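Long-range contacts in polysialic acid O-acetyltransferase (Escherichia coli, PDB 3JQY), which transfers acetyl groups from acetyl-CoA to O7 or O9 of the sialic acid units in long capsular polysialic acid chains: residues S30-D34 against S50-V55; V41-L47 against N62-D68; S186-I190 against N217-A221. All blocks are in the same frame, centred on the assembly; numbering follows the deposited sequence.

Contact 1: S30-D34 against S50-V55; sequences SFSVD and SKENKV
The Phe31 ring lies flat against the CB of Asn53, which sits 3.4 Å from the ring centroid and only 6° off the ring normal, a CH-pi contact over the middle of one face. CB is the atom over the ring centre, while the Asn53 amide plane is inclined to the ring. Further along the same face of the sheet, Val33 and Val55 stand side by side and point the same way. CG1 of Val55, held between its own backbone N and carbonyl carbon (chi1 58°), leans onto both methyls of Val33, and its 3.3 Å approach to Val33 CG2 is tighter than normal van der Waals contact. On the reverse face Ser32 OG lies beside the aliphatic root of Lys54.

Four backbone bonds fix this register. Asn53 N donates to Ser30 O at 2.8 Å, Ser32 N to Asn53 O, Val55 N to Ser32 O, and Asp34 N to Val55 O at 2.9 Å. The two strands therefore run parallel, their short axes 18° apart. Phe31 also meets Phe42, Leu47 and Ile66, which places its ring in the interior, whereas Asp34 turns its carboxylate to Gln56. In-register parallel strands from successive turns, with aromatic and aliphatic side chains directed inward, are what stacks the coils of a parallel beta-helix, here the left-handed one of the hexapeptide-repeat transferases.

Contact 2: V41-L47 against N62-D68; sequences VFVCGDL and NKLIIED
Phe42 and Leu64 project side by side from neighbouring parallel strands, and the leucine methyl CD2 fits against the CD1-CE1 side of the ring, 3.4 Å from Phe42 CE1. With CG of Phe42 anti to its backbone N (chi1 175°), the ring runs inward and forward along its strand, which brings CE1 within 4.1 Å of Ile66 CD1. That isoleucine methyl meets the ring at its edge, near the plane, while Leu64 CD2 approaches it obliquely. A second fit follows at the end of the strands, where Leu47 and Ile66 cross at about a right angle and Leu47 CD2 rests 3.7 Å from Ile66 CG2.

On the reverse face Val41 lies against the aliphatic part of Lys63. Gly45 is close enough to Asp68 for its CA to lie 3.1 Å from Asp68 OD1; a CB there would collide with that oxygen, so the absence of a side chain makes room for the carboxylate.

Five backbone hydrogen bonds, from Val41 N to Asn62 O through Gly45 N to Ile66 O, join strands whose short axes differ by 2°. Beyond them Asp46 N donates to Asp68 OD1 at 2.7 Å, on its anti side and 34° out of the carboxylate plane. The two carboxylates, lying side by side, share a water that donates to OD2 of Asp46 and OD2 of Asp68. Their mutual repulsion is probably eased by that water, by the backbone N-H, and by the salt bridge from Lys26 to Asp46.

Contact 3: S186-I190 against N217-A221; sequences SGSVI and NIIWA
Val189 and Trp220 pack where the last turns of the left-handed beta-helix meet the segment that leads to helix 233-245. CG2 of Val189 reaches Trp220 CB at 3.8 Å and also approaches CD1 of the indole. The same methyl touches Ile218 CD1 at 3.9 Å, so one valine branch is shared by two residues of the second segment. Ile218 turns CG1 between its backbone N and carbonyl carbon (chi1 61°), which carries CD1 back to the valine. Trp220 adopts a similar first torsion (chi1 62°), and this swings the pyrrole side of the indole up to the 187-188 backbone, with CD1 3.4 Å from Gly187 O near the ring plane.

No hydrogen bond crosses between the two segments, which meet by packing alone; Tyr169, outside them, stacks on the indole. With an alanine at Trp220, Tyr169 would probably lose its stacking partner and a gap would open beside the Gly187 carbonyl where the indole lay. Ile219 places its CG1 alongside Gly187. The positive phi of that glycine (83°) would press a CB against the preceding carbonyl oxygen.

Ile219 and Trp220 also pair antiparallel with a strand of the second subunit, while Ile149 of that subunit packs on both Val189 and Ile218, so the contact continues into the trimer interface. Gly187 O is buried here without a hydrogen-bonding partner in the model, its nearest neighbour in the second segment being Trp220 CD1.

In the fold
Contacts 1 and 2 belong to the same N-terminal turns of the beta-helix: their segments alternate along the chain, their centres lie 11 Å apart, and their inward side chains meet, with Phe31 CZ 3.4 Å from Ile66 CD1. Both are partly buried, combining parallel backbone bonding with a largely apolar inner face, where contact 1 also places an asparagine, but contact 2 adds a charged, hydrated end. Contact 3 is far off, its centre 34 Å from that of contact 1 and 31 Å from that of contact 2, on the opposite side of the chain's centre. It is wholly buried, lacks hydrogen bonds between its segments, and borders another subunit, whereas no other chain of the assembly touches contacts 1 and 2.

Contact 1: S30-D34 against S50-V55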
loop_
_atom_site.group_PDB
_atom_site.type_symbol
_atom_site.label_atom_id
_atom_site.label_comp_id
_atom_site.label_asym_id
_atom_site.label_seq_id
_atom_site.Cartn_x
_atom_site.Cartn_y
_atom_site.Cartn_z
ATOM N N SER B 30 -23.429 20.623 6.547
ATOM C CA SER B 30 -22.426 19.562 6.491
ATOM C C SER B 30 -20.999 20.100 6.409
ATOM O O SER B 30 -20.047 19.340 6.522
ATOM C CB SER B 30 -22.684 18.612 5.315
ATOM O OG SER B 30 -22.088 19.096 4.119
ATOM N N PHE B 31 -20.854 21.408 6.216
ATOM C CA PHE B 31 -19.533 22.007 6.053
ATOM C C PHE B 31 -19.108 22.885 7.224
ATOM O O PHE B 31 -19.929 23.551 7.861
ATOM C CB PHE B 31 -19.474 22.844 4.771
ATOM C CG PHE B 31 -19.029 22.075 3.556
ATOM C CD1 PHE B 31 -17.712 22.130 3.132
ATOM C CD2 PHE B 31 -19.935 21.311 2.828
ATOM C CE1 PHE B 31 -17.297 21.434 2.012
ATOM C CE2 PHE B 31 -19.526 20.610 1.701
ATOM C CZ PHE B 31 -18.206 20.670 1.293
ATOM N N SER B 32 -17.812 22.865 7.506
ATOM C CA SER B 32 -17.196 23.891 8.326
ATOM C C SER B 32 -16.291 24.676 7.397
ATOM O O SER B 32 -15.615 24.095 6.550
ATOM C CB SER B 32 -16.395 23.273 9.468
ATOM O OG SER B 32 -15.285 22.542 8.975
ATOM N N VAL B 33 -16.291 25.995 7.531
ATOM C CA VAL B 33 -15.485 26.826 6.655
ATOM C C VAL B 33 -14.537 27.672 7.478
ATOM O O VAL B 33 -14.948 28.313 8.446
ATOM C CB VAL B 33 -16.363 27.749 5.789
ATOM C CG1 VAL B 33 -15.493 28.612 4.892
ATOM C CG2 VAL B 33 -17.341 26.923 4.959
ATOM N N ASP B 34 -13.264 27.653 7.101
ATOM C CA ASP B 34 -12.266 28.501 7.732
ATOM C C ASP B 34 -11.541 29.307 6.663
ATOM O O ASP B 34 -10.974 28.751 5.729
ATOM C CB ASP B 34 -11.273 27.662 8.527
ATOM C CG ASP B 34 -10.304 28.514 9.314
ATOM O OD1 ASP B 34 -10.759 29.484 9.959
ATOM O OD2 ASP B 34 -9.092 28.219 9.284
ATOM N N SER B 50 -24.789 14.185 2.895
ATOM C CA SER B 50 -23.459 14.740 3.163
ATOM C C SER B 50 -23.190 14.990 4.643
ATOM O O SER B 50 -24.107 15.305 5.400
ATOM C CB SER B 50 -23.277 16.042 2.385
ATOM O OG SER B 50 -23.307 15.805 0.988
ATOM N N LYS B 51 -21.927 14.871 5.047
ATOM C CA LYS B 51 -21.552 15.081 6.442
ATOM C C LYS B 51 -20.052 15.293 6.624
ATOM O O LYS B 51 -19.243 14.786 5.844
ATOM C CB LYS B 51 -21.987 13.884 7.287
ATOM C CG LYS B 51 -21.169 12.640 7.032
ATOM C CD LYS B 51 -21.684 11.454 7.847
ATOM C CE LYS B 51 -21.587 11.718 9.336
ATOM N NZ LYS B 51 -22.049 10.543 10.132
ATOM N N GLU B 52 -19.699 16.042 7.666
ATOM C CA GLU B 52 -18.327 16.113 8.161
ATOM C C GLU B 52 -17.345 16.641 7.123
ATOM O O GLU B 52 -16.233 16.123 6.987
ATOM C CB GLU B 52 -17.871 14.739 8.663
ATOM C CG GLU B 52 -18.673 14.214 9.845
ATOM C CD GLU B 52 -18.340 14.928 11.141
ATOM O OE1 GLU B 52 -17.369 15.717 11.157
ATOM O OE2 GLU B 52 -19.047 14.696 12.146
ATOM N N ASN B 53 -17.753 17.678 6.401
ATOM C CA ASN B 53 -16.902 18.264 5.369
ATOM C C ASN B 53 -16.229 19.548 5.836
ATOM O O ASN B 53 -16.725 20.230 6.737
ATOM C CB ASN B 53 -17.716 18.532 4.111
ATOM C CG ASN B 53 -18.458 17.308 3.641
ATOM O OD1 ASN B 53 -19.697 17.285 3.597
ATOM N ND2 ASN B 53 -17.711 16.272 3.306
ATOM N N LYS B 54 -15.098 19.877 5.221
ATOM C CA LYS B 54 -14.354 21.069 5.608
ATOM C C LYS B 54 -13.737 21.783 4.409
ATOM O O LYS B 54 -13.251 21.145 3.481
ATOM C CB LYS B 54 -13.257 20.687 6.605
ATOM C CG LYS B 54 -13.792 20.136 7.925
ATOM C CD LYS B 54 -12.879 19.061 8.513
ATOM C CE LYS B 54 -11.447 19.552 8.676
ATOM N NZ LYS B 54 -11.372 20.807 9.474
ATOM N N VAL B 55 -13.775 23.111 4.434
ATOM C CA VAL B 55 -13.036 23.910 3.469
ATOM C C VAL B 55 -12.141 24.881 4.234
ATOM O O VAL B 55 -12.569 25.520 5.201
ATOM C CB VAL B 55 -13.961 24.653 2.484
ATOM C CG1 VAL B 55 -14.921 25.554 3.225
ATOM C CG2 VAL B 55 -13.138 25.464 1.481
#

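Contact 2: V41-L47 against N62-D68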
loop_
_atom_site.group_PDB
_atom_site.type_symbol
_atom_site.label_atom_id
_atom_site.label_comp_id
_atom_site.label_asym_id
_atom_site.label_seq_id
_atom_site.Cartn_x
_atom_site.Cartn_y
_atom_site.Cartn_z
ATOM N N VAL B 41 -14.285 32.544 -2.353
ATOM C CA VAL B 41 -15.685 32.253 -2.618
ATOM C C VAL B 41 -15.981 30.762 -2.514
ATOM O O VAL B 41 -15.269 29.946 -3.081
ATOM C CB VAL B 41 -16.088 32.747 -4.018
ATOM C CG1 VAL B 41 -17.487 32.295 -4.356
ATOM C CG2 VAL B 41 -15.972 34.270 -4.091
ATOM N N PHE B 42 -17.032 30.423 -1.775
ATOM C CA PHE B 42 -17.512 29.054 -1.683
ATOM C C PHE B 42 -18.964 29.078 -2.135
ATOM O O PHE B 42 -19.801 29.730 -1.506
ATOM C CB PHE B 42 -17.377 28.558 -0.238
ATOM C CG PHE B 42 -17.949 27.184 0.012
ATOM C CD1 PHE B 42 -17.967 26.220 -0.985
ATOM C CD2 PHE B 42 -18.450 26.851 1.259
ATOM C CE1 PHE B 42 -18.480 24.954 -0.738
ATOM C CE2 PHE B 42 -18.971 25.590 1.507
ATOM C CZ PHE B 42 -18.976 24.640 0.511
ATOM N N VAL B 43 -19.252 28.411 -3.249
ATOM C CA VAL B 43 -20.618 28.299 -3.746
ATOM C C VAL B 43 -21.037 26.844 -3.633
ATOM O O VAL B 43 -20.411 25.967 -4.230
ATOM C CB VAL B 43 -20.729 28.746 -5.213
ATOM C CG1 VAL B 43 -22.163 28.599 -5.704
ATOM C CG2 VAL B 43 -20.250 30.185 -5.367
ATOM N N CYS B 44 -22.084 26.584 -2.856
ATOM C CA CYS B 44 -22.469 25.211 -2.563
ATOM C C CYS B 44 -23.949 24.987 -2.831
ATOM O O CYS B 44 -24.796 25.702 -2.299
ATOM C CB CYS B 44 -22.150 24.880 -1.107
ATOM S SG CYS B 44 -22.185 23.115 -0.729
ATOM N N GLY B 45 -24.250 23.990 -3.656
ATOM C CA GLY B 45 -25.625 23.658 -3.985
ATOM C C GLY B 45 -26.326 22.861 -2.902
ATOM O O GLY B 45 -25.847 22.751 -1.771
ATOM N N ASP B 46 -27.483 22.310 -3.246
ATOM C CA ASP B 46 -28.221 21.471 -2.312
ATOM C C ASP B 46 -27.653 20.060 -2.351
ATOM O O ASP B 46 -27.897 19.313 -3.292
ATOM C CB ASP B 46 -29.704 21.475 -2.668
ATOM C CG ASP B 46 -30.348 22.823 -2.410
ATOM O OD1 ASP B 46 -30.163 23.354 -1.298
ATOM O OD2 ASP B 46 -31.032 23.351 -3.306
ATOM N N LEU B 47 -26.888 19.708 -1.324
ATOM C CA LEU B 47 -26.172 18.441 -1.317
ATOM C C LEU B 47 -27.065 17.312 -0.834
ATOM O O LEU B 47 -28.137 17.549 -0.285
ATOM C CB LEU B 47 -24.940 18.531 -0.420
ATOM C CG LEU B 47 -24.003 19.697 -0.742
ATOM C CD1 LEU B 47 -22.807 19.659 0.197
ATOM C CD2 LEU B 47 -23.569 19.659 -2.204
ATOM N N ASN B 62 -9.502 32.493 -4.083
ATOM C CA ASN B 62 -9.774 31.100 -4.428
ATOM C C ASN B 62 -11.262 30.895 -4.631
ATOM O O ASN B 62 -12.071 31.678 -4.148
ATOM C CB ASN B 62 -9.300 30.185 -3.303
ATOM C CG ASN B 62 -7.820 30.327 -3.030
ATOM O OD1 ASN B 62 -7.411 30.869 -2.004
ATOM N ND2 ASN B 62 -7.009 29.844 -3.950
ATOM N N LYS B 63 -11.626 29.836 -5.345
ATOM C CA LYS B 63 -13.032 29.501 -5.517
ATOM C C LYS B 63 -13.290 28.004 -5.413
ATOM O O LYS B 63 -12.616 27.200 -6.064
ATOM C CB LYS B 63 -13.567 30.034 -6.845
ATOM C CG LYS B 63 -15.102 29.993 -6.940
ATOM C CD LYS B 63 -15.611 30.695 -8.195
ATOM C CE LYS B 63 -17.132 30.702 -8.256
ATOM N NZ LYS B 63 -17.626 31.376 -9.491
ATOM N N LEU B 64 -14.261 27.649 -4.578
ATOM C CA LEU B 64 -14.768 26.282 -4.489
ATOM C C LEU B 64 -16.227 26.284 -4.923
ATOM O O LEU B 64 -17.037 27.035 -4.376
ATOM C CB LEU B 64 -14.664 25.753 -3.061
ATOM C CG LEU B 64 -15.374 24.425 -2.769
ATOM C CD1 LEU B 64 -14.814 23.320 -3.644
ATOM C CD2 LEU B 64 -15.267 24.055 -1.296
ATOM N N ILE B 65 -16.543 25.449 -5.906
ATOM C CA ILE B 65 -17.907 25.290 -6.395
ATOM C C ILE B 65 -18.305 23.830 -6.251
ATOM O O ILE B 65 -17.635 22.944 -6.787
ATOM C CB ILE B 65 -18.009 25.621 -7.893
ATOM C CG1 ILE B 65 -17.668 27.084 -8.151
ATOM C CG2 ILE B 65 -19.412 25.271 -8.427
ATOM C CD1 ILE B 65 -17.390 27.376 -9.610
ATOM N N ILE B 66 -19.383 23.574 -5.523
ATOM C CA ILE B 66 -19.913 22.219 -5.437
ATOM C C ILE B 66 -21.375 22.266 -5.854
ATOM O O ILE B 66 -22.164 23.006 -5.273
ATOM C CB ILE B 66 -19.812 21.657 -4.006
ATOM C CG1 ILE B 66 -18.372 21.735 -3.493
ATOM C CG2 ILE B 66 -20.344 20.218 -3.963
ATOM C CD1 ILE B 66 -18.177 21.149 -2.111
ATOM N N GLU B 67 -21.736 21.478 -6.861
ATOM C CA GLU B 67 -23.062 21.595 -7.462
ATOM C C GLU B 67 -24.151 20.840 -6.696
ATOM O O GLU B 67 -23.870 20.130 -5.730
ATOM C CB GLU B 67 -23.013 21.179 -8.935
ATOM C CG GLU B 67 -22.011 22.014 -9.744
ATOM C CD GLU B 67 -22.044 21.722 -11.231
ATOM O OE1 GLU B 67 -22.768 20.792 -11.646
ATOM O OE2 GLU B 67 -21.346 22.440 -11.990
ATOM N N ASP B 68 -25.397 21.033 -7.121
ATOM C CA ASP B 68 -26.535 20.337 -6.527
ATOM C C ASP B 68 -26.332 18.825 -6.619
ATOM O O ASP B 68 -25.706 18.323 -7.564
ATOM C CB ASP B 68 -27.826 20.696 -7.268
ATOM C CG ASP B 68 -28.389 22.060 -6.878
ATOM O OD1 ASP B 68 -27.906 22.681 -5.907
ATOM O OD2 ASP B 68 -29.344 22.509 -7.553
HETATM O O HOH W 1 -31.604 23.178 -5.787
#

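Contact 3: S186-I190 against N217-A221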
loop_
_atom_site.group_PDB
_atom_site.type_symbol
_atom_site.label_atom_id
_atom_site.label_comp_id
_atom_site.label_asym_id
_atom_site.label_seq_id
_atom_site.Cartn_x
_atom_site.Cartn_y
_atom_site.Cartn_z
ATOM N N SER B 186 -10.316 7.493 -22.123
ATOM C CA SER B 186 -11.688 7.100 -21.810
ATOM C C SER B 186 -11.902 5.592 -21.950
ATOM O O SER B 186 -11.356 4.960 -22.854
ATOM C CB SER B 186 -12.649 7.881 -22.726
ATOM O OG SER B 186 -13.998 7.580 -22.443
ATOM N N GLY B 187 -12.678 5.015 -21.036
ATOM C CA GLY B 187 -12.994 3.597 -21.088
ATOM C C GLY B 187 -11.946 2.688 -20.480
ATOM O O GLY B 187 -12.120 1.468 -20.422
ATOM N N SER B 188 -10.847 3.275 -20.034
ATOM C CA SER B 188 -9.734 2.475 -19.540
ATOM C C SER B 188 -9.891 2.076 -18.077
ATOM O O SER B 188 -10.733 2.620 -17.347
ATOM C CB SER B 188 -8.415 3.214 -19.764
ATOM O OG SER B 188 -8.171 3.340 -21.153
ATOM N N VAL B 189 -9.057 1.127 -17.668
ATOM C CA VAL B 189 -9.102 0.538 -16.333
ATOM C C VAL B 189 -7.700 0.528 -15.744
ATOM O O VAL B 189 -6.760 0.054 -16.385
ATOM C CB VAL B 189 -9.596 -0.907 -16.402
ATOM C CG1 VAL B 189 -9.523 -1.565 -15.031
ATOM C CG2 VAL B 189 -11.006 -0.975 -16.970
ATOM N N ILE B 190 -7.544 1.066 -14.536
ATOM C CA ILE B 190 -6.261 0.973 -13.836
ATOM C C ILE B 190 -6.392 -0.065 -12.727
ATOM O O ILE B 190 -7.267 0.041 -11.867
ATOM C CB ILE B 190 -5.820 2.320 -13.215
ATOM C CG1 ILE B 190 -5.766 3.423 -14.279
ATOM C CG2 ILE B 190 -4.461 2.167 -12.523
ATOM C CD1 ILE B 190 -4.844 3.105 -15.457
ATOM N N ASN B 217 -8.004 -2.827 -26.238
ATOM C CA ASN B 217 -9.320 -3.064 -26.816
ATOM C C ASN B 217 -10.337 -3.524 -25.783
ATOM O O ASN B 217 -11.099 -4.452 -26.035
ATOM C CB ASN B 217 -9.226 -4.105 -27.932
ATOM C CG ASN B 217 -8.292 -3.681 -29.053
ATOM O OD1 ASN B 217 -7.513 -4.483 -29.570
ATOM N ND2 ASN B 217 -8.362 -2.414 -29.426
ATOM N N ILE B 218 -10.357 -2.871 -24.623
ATOM C CA ILE B 218 -11.323 -3.221 -23.585
ATOM C C ILE B 218 -12.141 -2.025 -23.116
ATOM O O ILE B 218 -11.802 -0.873 -23.392
ATOM C CB ILE B 218 -10.635 -3.870 -22.354
ATOM C CG1 ILE B 218 -9.628 -2.905 -21.718
ATOM C CG2 ILE B 218 -9.940 -5.152 -22.750
ATOM C CD1 ILE B 218 -10.215 -1.997 -20.663
ATOM N N ILE B 219 -13.220 -2.322 -22.399
ATOM C CA ILE B 219 -14.051 -1.318 -21.749
ATOM C C ILE B 219 -14.717 -1.999 -20.552
ATOM O O ILE B 219 -14.903 -3.216 -20.556
ATOM C CB ILE B 219 -15.107 -0.737 -22.715
ATOM C CG1 ILE B 219 -15.655 0.588 -22.181
ATOM C CG2 ILE B 219 -16.237 -1.741 -22.970
ATOM C CD1 ILE B 219 -16.462 1.378 -23.204
ATOM N N TRP B 220 -15.060 -1.221 -19.530
ATOM C CA TRP B 220 -15.611 -1.765 -18.282
ATOM C C TRP B 220 -17.050 -1.312 -18.078
ATOM O O TRP B 220 -17.525 -0.409 -18.763
ATOM C CB TRP B 220 -14.767 -1.283 -17.096
ATOM C CG TRP B 220 -14.798 0.215 -16.980
ATOM C CD1 TRP B 220 -14.069 1.108 -17.712
ATOM C CD2 TRP B 220 -15.635 0.994 -16.114
ATOM N NE1 TRP B 220 -14.388 2.396 -17.347
ATOM C CE2 TRP B 220 -15.349 2.355 -16.369
ATOM C CE3 TRP B 220 -16.586 0.674 -15.136
ATOM C CZ2 TRP B 220 -15.979 3.395 -15.679
ATOM C CZ3 TRP B 220 -17.221 1.715 -14.455
ATOM C CH2 TRP B 220 -16.915 3.053 -14.733
ATOM N N ALA B 221 -17.739 -1.938 -17.127
ATOM C CA ALA B 221 -19.055 -1.471 -16.708
ATOM C C ALA B 221 -19.207 -1.614 -15.200
ATOM O O ALA B 221 -18.499 -2.398 -14.563
ATOM C CB ALA B 221 -20.161 -2.237 -17.435
#